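Long-range contacts in type-2Aa cytolytic delta-endotoxin (Bacillus thuringiensis serovar kyushuensis, PDB 1CBY), which kills dipteran larvae by forming pores in the epithelial cell membrane of the insect midgut: residues Ser37-Thr45 with Phe64-Phe75; Pro51-Leu60 with Leu222-Ala231. All coordinates share one frame; numbering follows the deposited sequence.

How the interactions relate
The centres of the two contacts are about 20 Å apart. In chain order the segments run 37-45, 51-60, 64-75, 222-231, so the contacts cross along the sequence. Strand 44-48 leads into helix 54-63, and the loop after that helix turns back to 37-45 in interaction 1. In interaction 2 the start of the helix is tied to the end of strand 210-225 and the tail behind it. Both contacts reach the same mixed sheet and both touch the second subunit of the protoxin dimer. Interaction 1 holds the N-terminal processing stop at S38, and interaction 2 the C-terminal one at S228.

Interaction 1: Ser37-Thr45 with Phe64-Phe75; sequences SSDLDNFNT and FQGAIDPLNLNF
Q65 reaches across to residues 40-42 and carries most of the polar contact. Its chain leaves CB with CG beside the backbone N and bends at chi2 (-72°). CG then passes 3.8 Å from L40 O, and CD lies 3.5 Å from the same oxygen. At the tip the amide works both ways. OE1 accepts from the backbone N42 N at 3.1 Å, nearly straight at 168°. NE2 donates to D41 OD1 at 2.9 Å. It meets that oxygen from above the carboxylate plane, while D41 OD1 stays in the plane of the Q65 amide. The backbone N of F43 also donates to D41 OD1, closing an Asx turn that holds the carboxylate in position. One water joins Q65 OE1 to N42 OD1.

Next to the amide, F43 brings its ring edge to the other segment. CE2 lies 3.4 Å from F64 O, and CZ meets F75 CE1 edge to edge at 3.7 Å. I68 CD1 packs beside CZ.

D41 also forms a salt bridge with K29 of the second subunit. Segment 37-45 leads into strand 44-48 of the sheet. Loop 64-75 packs against strands 165-175 and 183-195 and helix 77-84.

Interaction 2: Pro51-Leu60 with Leu222-Ala231; sequences PQYINQALHL and LVQALHSSNA
The amide of Q56 is held by three hydrogen bonds, all to residues 224-227. NE2 donates to Q224 OE1 at 2.9 Å and to the backbone A225 O at 2.9 Å. The first bond lies in the plane of the Q56 amide and is fairly straight at 160°; the second is more bent. OE1 accepts from H227 N at 2.8 Å, with the donor above the carbonyl plane. With CG anti to the backbone N (chi1 179°) and the chain extended beyond it, Q56 carries its amide straight off the helix. Q56 and Q224 run past each other in opposite directions, their amide planes 50° apart.

Before the helix, the backbone takes over. S229 N donates to Q52 O at 2.8 Å, in the carbonyl plane. One water joins Q52 O, H227 O and Q56 N, and another joins P51 O, S229 O and N55 N. Each accepts from an N-H of the first helical turn. S229 OG donates to N55 OD1.

Y53, at the N-cap position, has its ring packed on both faces. L226 CG makes a CH-pi contact, 3.8 Å from the ring centroid. Q52 CG covers the opposite face, toward the rim. At the far end L60 CD2 meets L222 CD2 at 3.8 Å, joining helix 54-63 to strand 210-225.

The side chain of N230 accepts a hydrogen bond from the backbone N of V234 of the second subunit. S228, the C-terminal processing stop, lies between the bonded residues H227 and S229, with its OG beside Q52 CB. The contact is polar from the tail to Q224 and A225; L60 and L222 add an apolar patch further along. The tail is bound through its N-H groups at H227 and S229. Segment 51-60 answers with backbone Q52 O and the side chains of Q56 and N55.

Interaction 1: Ser37-Thr45 with Phe64-Phe75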
loop_
_atom_site.group_PDB
_atom_site.type_symbol
_atom_site.label_atom_id
_atom_site.label_comp_id
_atom_site.label_asym_id
_atom_site.label_seq_id
_atom_site.Cartn_x
_atom_site.Cartn_y
_atom_site.Cartn_z
ATOM N N SER A 37 -9.041 0.463 13.583
ATOM C CA SER A 37 -9.497 1.835 13.794
ATOM C C SER A 37 -10.446 2.007 14.976
ATOM O O SER A 37 -11.168 1.081 15.351
ATOM C CB SER A 37 -10.172 2.353 12.517
ATOM O OG SER A 37 -10.518 3.726 12.622
ATOM N N SER A 38 -10.439 3.207 15.550
ATOM C CA SER A 38 -11.305 3.547 16.674
ATOM C C SER A 38 -12.689 3.963 16.183
ATOM O O SER A 38 -13.646 4.002 16.956
ATOM C CB SER A 38 -10.693 4.684 17.500
ATOM O OG SER A 38 -9.583 4.233 18.262
ATOM N N ASP A 39 -12.795 4.264 14.893
ATOM C CA ASP A 39 -14.055 4.681 14.303
ATOM C C ASP A 39 -14.139 4.121 12.883
ATOM O O ASP A 39 -13.200 3.482 12.403
ATOM C CB ASP A 39 -14.142 6.208 14.294
ATOM C CG ASP A 39 -15.534 6.723 14.627
ATOM O OD1 ASP A 39 -16.522 6.142 14.134
ATOM O OD2 ASP A 39 -15.644 7.715 15.382
ATOM N N LEU A 40 -15.255 4.364 12.207
ATOM C CA LEU A 40 -15.458 3.852 10.863
ATOM C C LEU A 40 -14.502 4.485 9.861
ATOM O O LEU A 40 -14.216 5.678 9.938
ATOM C CB LEU A 40 -16.915 4.064 10.442
ATOM C CG LEU A 40 -17.974 3.431 11.362
ATOM C CD1 LEU A 40 -19.375 3.683 10.832
ATOM C CD2 LEU A 40 -17.733 1.940 11.481
ATOM N N ASP A 41 -13.990 3.672 8.938
ATOM C CA ASP A 41 -13.059 4.144 7.916
ATOM C C ASP A 41 -13.396 3.529 6.558
ATOM O O ASP A 41 -13.153 2.348 6.324
ATOM C CB ASP A 41 -11.622 3.775 8.308
ATOM C CG ASP A 41 -10.567 4.513 7.485
ATOM O OD1 ASP A 41 -10.841 4.915 6.334
ATOM O OD2 ASP A 41 -9.441 4.689 7.997
ATOM N N ASN A 42 -13.922 4.343 5.652
ATOM C CA ASN A 42 -14.276 3.864 4.319
ATOM C C ASN A 42 -13.418 4.522 3.240
ATOM O O ASN A 42 -13.870 4.745 2.115
ATOM C CB ASN A 42 -15.763 4.123 4.055
ATOM C CG ASN A 42 -16.660 3.392 5.037
ATOM O OD1 ASN A 42 -17.235 3.996 5.939
ATOM N ND2 ASN A 42 -16.768 2.083 4.875
ATOM N N PHE A 43 -12.163 4.792 3.583
ATOM C CA PHE A 43 -11.222 5.436 2.675
ATOM C C PHE A 43 -9.962 4.612 2.491
ATOM O O PHE A 43 -9.448 4.034 3.450
ATOM C CB PHE A 43 -10.793 6.806 3.226
ATOM C CG PHE A 43 -11.629 7.952 2.747
ATOM C CD1 PHE A 43 -11.690 8.270 1.395
ATOM C CD2 PHE A 43 -12.352 8.724 3.649
ATOM C CE1 PHE A 43 -12.461 9.345 0.942
ATOM C CE2 PHE A 43 -13.127 9.800 3.208
ATOM C CZ PHE A 43 -13.181 10.111 1.851
ATOM N N ASN A 44 -9.507 4.513 1.245
ATOM C CA ASN A 44 -8.252 3.836 0.938
ATOM C C ASN A 44 -7.295 5.030 1.078
ATOM O O ASN A 44 -7.305 5.963 0.264
ATOM C CB ASN A 44 -8.252 3.297 -0.492
ATOM C CG ASN A 44 -7.154 2.266 -0.739
ATOM O OD1 ASN A 44 -7.131 1.625 -1.788
ATOM N ND2 ASN A 44 -6.247 2.100 0.217
ATOM N N THR A 45 -6.544 5.038 2.168
ATOM C CA THR A 45 -5.651 6.137 2.479
ATOM C C THR A 45 -4.200 6.032 1.993
ATOM O O THR A 45 -3.558 4.985 2.116
ATOM C CB THR A 45 -5.681 6.380 3.988
ATOM O OG1 THR A 45 -7.042 6.347 4.436
ATOM C CG2 THR A 45 -5.108 7.727 4.321
ATOM N N PHE A 64 -13.020 13.914 6.939
ATOM C CA PHE A 64 -13.722 13.654 5.690
ATOM C C PHE A 64 -14.503 12.345 5.637
ATOM O O PHE A 64 -15.166 12.054 4.637
ATOM C CB PHE A 64 -12.785 13.812 4.496
ATOM C CG PHE A 64 -12.478 15.246 4.172
ATOM C CD1 PHE A 64 -13.457 16.068 3.623
ATOM C CD2 PHE A 64 -11.226 15.785 4.446
ATOM C CE1 PHE A 64 -13.198 17.405 3.354
ATOM C CE2 PHE A 64 -10.955 17.122 4.180
ATOM C CZ PHE A 64 -11.943 17.933 3.634
ATOM N N GLN A 65 -14.454 11.574 6.722
ATOM C CA GLN A 65 -15.205 10.324 6.800
ATOM C C GLN A 65 -16.679 10.704 6.754
ATOM O O GLN A 65 -17.476 10.066 6.073
ATOM C CB GLN A 65 -14.924 9.598 8.116
ATOM C CG GLN A 65 -13.524 9.030 8.251
ATOM C CD GLN A 65 -13.284 7.812 7.377
ATOM O OE1 GLN A 65 -14.206 7.262 6.769
ATOM N NE2 GLN A 65 -12.034 7.387 7.304
ATOM N N GLY A 66 -17.009 11.802 7.428
ATOM C CA GLY A 66 -18.379 12.281 7.484
ATOM C C GLY A 66 -19.011 12.589 6.143
ATOM O O GLY A 66 -20.211 12.851 6.070
ATOM N N ALA A 67 -18.211 12.582 5.084
ATOM C CA ALA A 67 -18.725 12.859 3.750
ATOM C C ALA A 67 -19.338 11.605 3.138
ATOM O O ALA A 67 -20.085 11.694 2.167
ATOM C CB ALA A 67 -17.619 13.404 2.857
ATOM N N ILE A 68 -18.994 10.440 3.687
ATOM C CA ILE A 68 -19.522 9.161 3.203
ATOM C C ILE A 68 -20.846 8.881 3.910
ATOM O O ILE A 68 -20.880 8.750 5.132
ATOM C CB ILE A 68 -18.587 7.972 3.536
ATOM C CG1 ILE A 68 -17.125 8.306 3.217
ATOM C CG2 ILE A 68 -19.040 6.734 2.773
ATOM C CD1 ILE A 68 -16.847 8.545 1.757
ATOM N N ASP A 69 -21.928 8.789 3.142
ATOM C CA ASP A 69 -23.248 8.510 3.701
ATOM C C ASP A 69 -23.218 7.130 4.357
ATOM O O ASP A 69 -23.069 6.117 3.672
ATOM C CB ASP A 69 -24.305 8.532 2.597
ATOM C CG ASP A 69 -25.718 8.503 3.144
ATOM O OD1 ASP A 69 -26.073 7.532 3.844
ATOM O OD2 ASP A 69 -26.479 9.453 2.867
ATOM N N PRO A 70 -23.472 7.070 5.675
ATOM C CA PRO A 70 -23.467 5.824 6.450
ATOM C C PRO A 70 -24.405 4.721 5.966
ATOM O O PRO A 70 -24.140 3.544 6.200
ATOM C CB PRO A 70 -23.819 6.299 7.860
ATOM C CG PRO A 70 -24.684 7.493 7.604
ATOM C CD PRO A 70 -23.932 8.197 6.507
ATOM N N LEU A 71 -25.476 5.092 5.275
ATOM C CA LEU A 71 -26.433 4.108 4.785
ATOM C C LEU A 71 -26.228 3.658 3.342
ATOM O O LEU A 71 -26.208 2.459 3.068
ATOM C CB LEU A 71 -27.868 4.599 5.003
ATOM C CG LEU A 71 -28.310 4.676 6.470
ATOM C CD1 LEU A 71 -29.686 5.303 6.569
ATOM C CD2 LEU A 71 -28.308 3.286 7.088
ATOM N N ASN A 72 -26.093 4.603 2.416
ATOM C CA ASN A 72 -25.893 4.245 1.010
ATOM C C ASN A 72 -24.437 4.225 0.570
ATOM O O ASN A 72 -24.138 3.917 -0.579
ATOM C CB ASN A 72 -26.735 5.114 0.064
ATOM C CG ASN A 72 -26.925 6.526 0.571
ATOM O OD1 ASN A 72 -27.436 6.735 1.670
ATOM N ND2 ASN A 72 -26.542 7.507 -0.236
ATOM N N LEU A 73 -23.543 4.557 1.496
ATOM C CA LEU A 73 -22.101 4.569 1.255
ATOM C C LEU A 73 -21.580 5.398 0.079
ATOM O O LEU A 73 -20.477 5.161 -0.416
ATOM C CB LEU A 73 -21.566 3.136 1.196
ATOM C CG LEU A 73 -21.544 2.458 2.568
ATOM C CD1 LEU A 73 -21.169 0.995 2.446
ATOM C CD2 LEU A 73 -20.564 3.189 3.475
ATOM N N ASN A 74 -22.344 6.403 -0.326
ATOM C CA ASN A 74 -21.934 7.264 -1.424
ATOM C C ASN A 74 -21.261 8.498 -0.853
ATOM O O ASN A 74 -21.610 8.954 0.234
ATOM C CB ASN A 74 -23.140 7.683 -2.266
ATOM C CG ASN A 74 -22.735 8.394 -3.549
ATOM O OD1 ASN A 74 -21.803 7.974 -4.235
ATOM N ND2 ASN A 74 -23.434 9.471 -3.880
ATOM N N PHE A 75 -20.281 9.023 -1.576
ATOM C CA PHE A 75 -19.564 10.218 -1.152
ATOM C C PHE A 75 -20.469 11.395 -1.477
ATOM O O PHE A 75 -20.933 11.534 -2.609
ATOM C CB PHE A 75 -18.255 10.332 -1.929
ATOM C CG PHE A 75 -17.355 11.437 -1.461
ATOM C CD1 PHE A 75 -16.501 11.243 -0.381
ATOM C CD2 PHE A 75 -17.323 12.658 -2.132
ATOM C CE1 PHE A 75 -15.625 12.245 0.023
ATOM C CE2 PHE A 75 -16.453 13.667 -1.738
ATOM C CZ PHE A 75 -15.599 13.462 -0.659
HETATM O O HOH W 1 -9.150 8.069 8.218
HETATM O O HOH W 2 -16.804 6.290 7.286
#

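Interaction 2: Pro51-Leu60 with Leu222-Ala231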
loop_
_atom_site.group_PDB
_atom_site.type_symbol
_atom_site.label_atom_id
_atom_site.label_comp_id
_atom_site.label_asym_id
_atom_site.label_seq_id
_atom_site.Cartn_x
_atom_site.Cartn_y
_atom_site.Cartn_z
ATOM N N PRO A 51 6.823 12.334 9.647
ATOM C CA PRO A 51 6.312 11.828 10.924
ATOM C C PRO A 51 5.569 12.843 11.788
ATOM O O PRO A 51 4.445 12.589 12.216
ATOM C CB PRO A 51 7.576 11.323 11.614
ATOM C CG PRO A 51 8.410 10.844 10.461
ATOM C CD PRO A 51 8.246 11.982 9.483
ATOM N N GLN A 52 6.176 14.001 12.019
ATOM C CA GLN A 52 5.549 15.020 12.852
ATOM C C GLN A 52 4.250 15.605 12.305
ATOM O O GLN A 52 3.579 16.375 12.996
ATOM C CB GLN A 52 6.531 16.149 13.183
ATOM C CG GLN A 52 7.071 16.904 11.987
ATOM C CD GLN A 52 8.353 16.305 11.463
ATOM O OE1 GLN A 52 8.340 15.324 10.720
ATOM N NE2 GLN A 52 9.475 16.885 11.859
ATOM N N TYR A 53 3.888 15.245 11.079
ATOM C CA TYR A 53 2.663 15.753 10.468
ATOM C C TYR A 53 1.642 14.647 10.210
ATOM O O TYR A 53 0.585 14.883 9.616
ATOM C CB TYR A 53 2.986 16.497 9.169
ATOM C CG TYR A 53 3.876 17.701 9.370
ATOM C CD1 TYR A 53 3.424 18.810 10.083
ATOM C CD2 TYR A 53 5.175 17.723 8.868
ATOM C CE1 TYR A 53 4.243 19.908 10.298
ATOM C CE2 TYR A 53 6.005 18.819 9.075
ATOM C CZ TYR A 53 5.534 19.910 9.791
ATOM O OH TYR A 53 6.346 21.005 9.997
ATOM N N ILE A 54 1.951 13.444 10.680
ATOM C CA ILE A 54 1.060 12.304 10.506
ATOM C C ILE A 54 -0.240 12.547 11.267
ATOM O O ILE A 54 -1.326 12.285 10.751
ATOM C CB ILE A 54 1.738 10.984 10.970
ATOM C CG1 ILE A 54 2.809 10.568 9.950
ATOM C CG2 ILE A 54 0.701 9.880 11.175
ATOM C CD1 ILE A 54 3.658 9.386 10.367
ATOM N N ASN A 55 -0.127 13.108 12.469
ATOM C CA ASN A 55 -1.291 13.399 13.302
ATOM C C ASN A 55 -2.234 14.343 12.565
ATOM O O ASN A 55 -3.440 14.116 12.523
ATOM C CB ASN A 55 -0.850 14.035 14.621
ATOM C CG ASN A 55 -1.878 13.869 15.737
ATOM O OD1 ASN A 55 -1.556 14.071 16.908
ATOM N ND2 ASN A 55 -3.104 13.493 15.388
ATOM N N GLN A 56 -1.676 15.391 11.967
ATOM C CA GLN A 56 -2.463 16.365 11.219
ATOM C C GLN A 56 -3.168 15.698 10.047
ATOM O O GLN A 56 -4.351 15.939 9.798
ATOM C CB GLN A 56 -1.563 17.493 10.709
ATOM C CG GLN A 56 -2.283 18.555 9.891
ATOM C CD GLN A 56 -1.365 19.685 9.467
ATOM O OE1 GLN A 56 -0.157 19.648 9.711
ATOM N NE2 GLN A 56 -1.933 20.697 8.829
ATOM N N ALA A 57 -2.437 14.853 9.332
ATOM C CA ALA A 57 -2.983 14.141 8.184
ATOM C C ALA A 57 -4.138 13.229 8.600
ATOM O O ALA A 57 -5.186 13.184 7.946
ATOM C CB ALA A 57 -1.883 13.326 7.515
ATOM N N LEU A 58 -3.940 12.517 9.705
ATOM C CA LEU A 58 -4.931 11.593 10.230
ATOM C C LEU A 58 -6.197 12.344 10.640
ATOM O O LEU A 58 -7.314 11.866 10.420
ATOM C CB LEU A 58 -4.337 10.818 11.407
ATOM C CG LEU A 58 -4.733 9.349 11.564
ATOM C CD1 LEU A 58 -4.796 8.644 10.214
ATOM C CD2 LEU A 58 -3.735 8.663 12.475
ATOM N N HIS A 59 -6.025 13.532 11.209
ATOM C CA HIS A 59 -7.160 14.345 11.613
ATOM C C HIS A 59 -7.976 14.727 10.387
ATOM O O HIS A 59 -9.190 14.518 10.348
ATOM C CB HIS A 59 -6.693 15.604 12.333
ATOM C CG HIS A 59 -6.500 15.417 13.804
ATOM N ND1 HIS A 59 -5.685 14.434 14.304
ATOM C CD2 HIS A 59 -7.070 16.096 14.832
ATOM C CE1 HIS A 59 -5.775 14.530 15.617
ATOM N NE2 HIS A 59 -6.603 15.521 15.985
ATOM N N LEU A 60 -7.296 15.254 9.374
ATOM C CA LEU A 60 -7.944 15.664 8.132
ATOM C C LEU A 60 -8.644 14.486 7.465
ATOM O O LEU A 60 -9.761 14.619 6.961
ATOM C CB LEU A 60 -6.917 16.296 7.186
ATOM C CG LEU A 60 -6.455 17.708 7.571
ATOM C CD1 LEU A 60 -5.061 18.001 7.043
ATOM C CD2 LEU A 60 -7.458 18.721 7.058
ATOM N N LEU A 222 -7.728 20.536 -0.454
ATOM C CA LEU A 222 -7.728 21.491 0.638
ATOM C C LEU A 222 -6.327 21.599 1.229
ATOM O O LEU A 222 -5.648 20.587 1.419
ATOM C CB LEU A 222 -8.713 21.030 1.715
ATOM C CG LEU A 222 -8.797 21.881 2.978
ATOM C CD1 LEU A 222 -10.243 22.263 3.241
ATOM C CD2 LEU A 222 -8.199 21.129 4.157
ATOM N N VAL A 223 -5.868 22.823 1.448
ATOM C CA VAL A 223 -4.560 23.030 2.048
ATOM C C VAL A 223 -4.784 23.605 3.441
ATOM O O VAL A 223 -5.675 24.431 3.639
ATOM C CB VAL A 223 -3.660 23.987 1.217
ATOM C CG1 VAL A 223 -3.315 23.353 -0.126
ATOM C CG2 VAL A 223 -4.332 25.345 1.034
ATOM N N GLN A 224 -4.023 23.115 4.413
ATOM C CA GLN A 224 -4.125 23.587 5.789
ATOM C C GLN A 224 -2.729 23.898 6.307
ATOM O O GLN A 224 -1.776 23.176 6.008
ATOM C CB GLN A 224 -4.768 22.527 6.675
ATOM C CG GLN A 224 -4.804 22.913 8.141
ATOM C CD GLN A 224 -5.323 21.798 9.015
ATOM O OE1 GLN A 224 -4.816 20.675 8.972
ATOM N NE2 GLN A 224 -6.344 22.094 9.808
ATOM N N ALA A 225 -2.608 24.972 7.078
ATOM C CA ALA A 225 -1.324 25.378 7.628
ATOM C C ALA A 225 -0.696 24.213 8.377
ATOM O O ALA A 225 -1.380 23.502 9.117
ATOM C CB ALA A 225 -1.505 26.567 8.553
ATOM N N LEU A 226 0.593 24.001 8.151
ATOM C CA LEU A 226 1.319 22.916 8.788
ATOM C C LEU A 226 1.251 22.988 10.311
ATOM O O LEU A 226 1.438 24.051 10.907
ATOM C CB LEU A 226 2.768 22.917 8.310
ATOM C CG LEU A 226 3.241 21.655 7.590
ATOM C CD1 LEU A 226 2.201 21.191 6.586
ATOM C CD2 LEU A 226 4.577 21.929 6.917
ATOM N N HIS A 227 0.987 21.845 10.934
ATOM C CA HIS A 227 0.880 21.761 12.385
ATOM C C HIS A 227 1.631 20.529 12.884
ATOM O O HIS A 227 1.150 19.401 12.766
ATOM C CB HIS A 227 -0.592 21.697 12.795
ATOM C CG HIS A 227 -0.815 21.924 14.253
ATOM N ND1 HIS A 227 -0.805 23.188 14.789
ATOM C CD2 HIS A 227 -0.957 21.013 15.248
ATOM C CE1 HIS A 227 -0.934 23.024 16.091
ATOM N NE2 HIS A 227 -1.030 21.725 16.419
ATOM N N SER A 228 2.819 20.757 13.431
ATOM C CA SER A 228 3.667 19.682 13.933
ATOM C C SER A 228 3.136 19.070 15.223
ATOM O O SER A 228 2.588 19.777 16.064
ATOM C CB SER A 228 5.087 20.209 14.146
ATOM O OG SER A 228 5.966 19.189 14.586
ATOM N N SER A 229 3.321 17.761 15.378
ATOM C CA SER A 229 2.875 17.041 16.568
ATOM C C SER A 229 3.699 15.785 16.829
ATOM O O SER A 229 3.828 14.923 15.957
ATOM C CB SER A 229 1.403 16.652 16.448
ATOM O OG SER A 229 1.023 15.802 17.523
ATOM N N ASN A 230 4.229 15.677 18.044
ATOM C CA ASN A 230 5.028 14.522 18.448
ATOM C C ASN A 230 4.318 13.817 19.607
ATOM O O ASN A 230 4.930 13.461 20.615
ATOM C CB ASN A 230 6.435 14.966 18.866
ATOM C CG ASN A 230 7.361 13.795 19.152
ATOM O OD1 ASN A 230 7.161 12.688 18.647
ATOM N ND2 ASN A 230 8.380 14.034 19.961
ATOM N N ALA A 231 3.007 13.647 19.449
ATOM C CA ALA A 231 2.153 13.007 20.447
ATOM C C ALA A 231 2.411 11.511 20.528
ATOM O O ALA A 231 3.036 10.940 19.637
ATOM C CB ALA A 231 0.695 13.258 20.099
HETATM O O HOH W 3 2.438 13.431 14.037
HETATM O O HOH W 4 0.724 16.630 13.062
#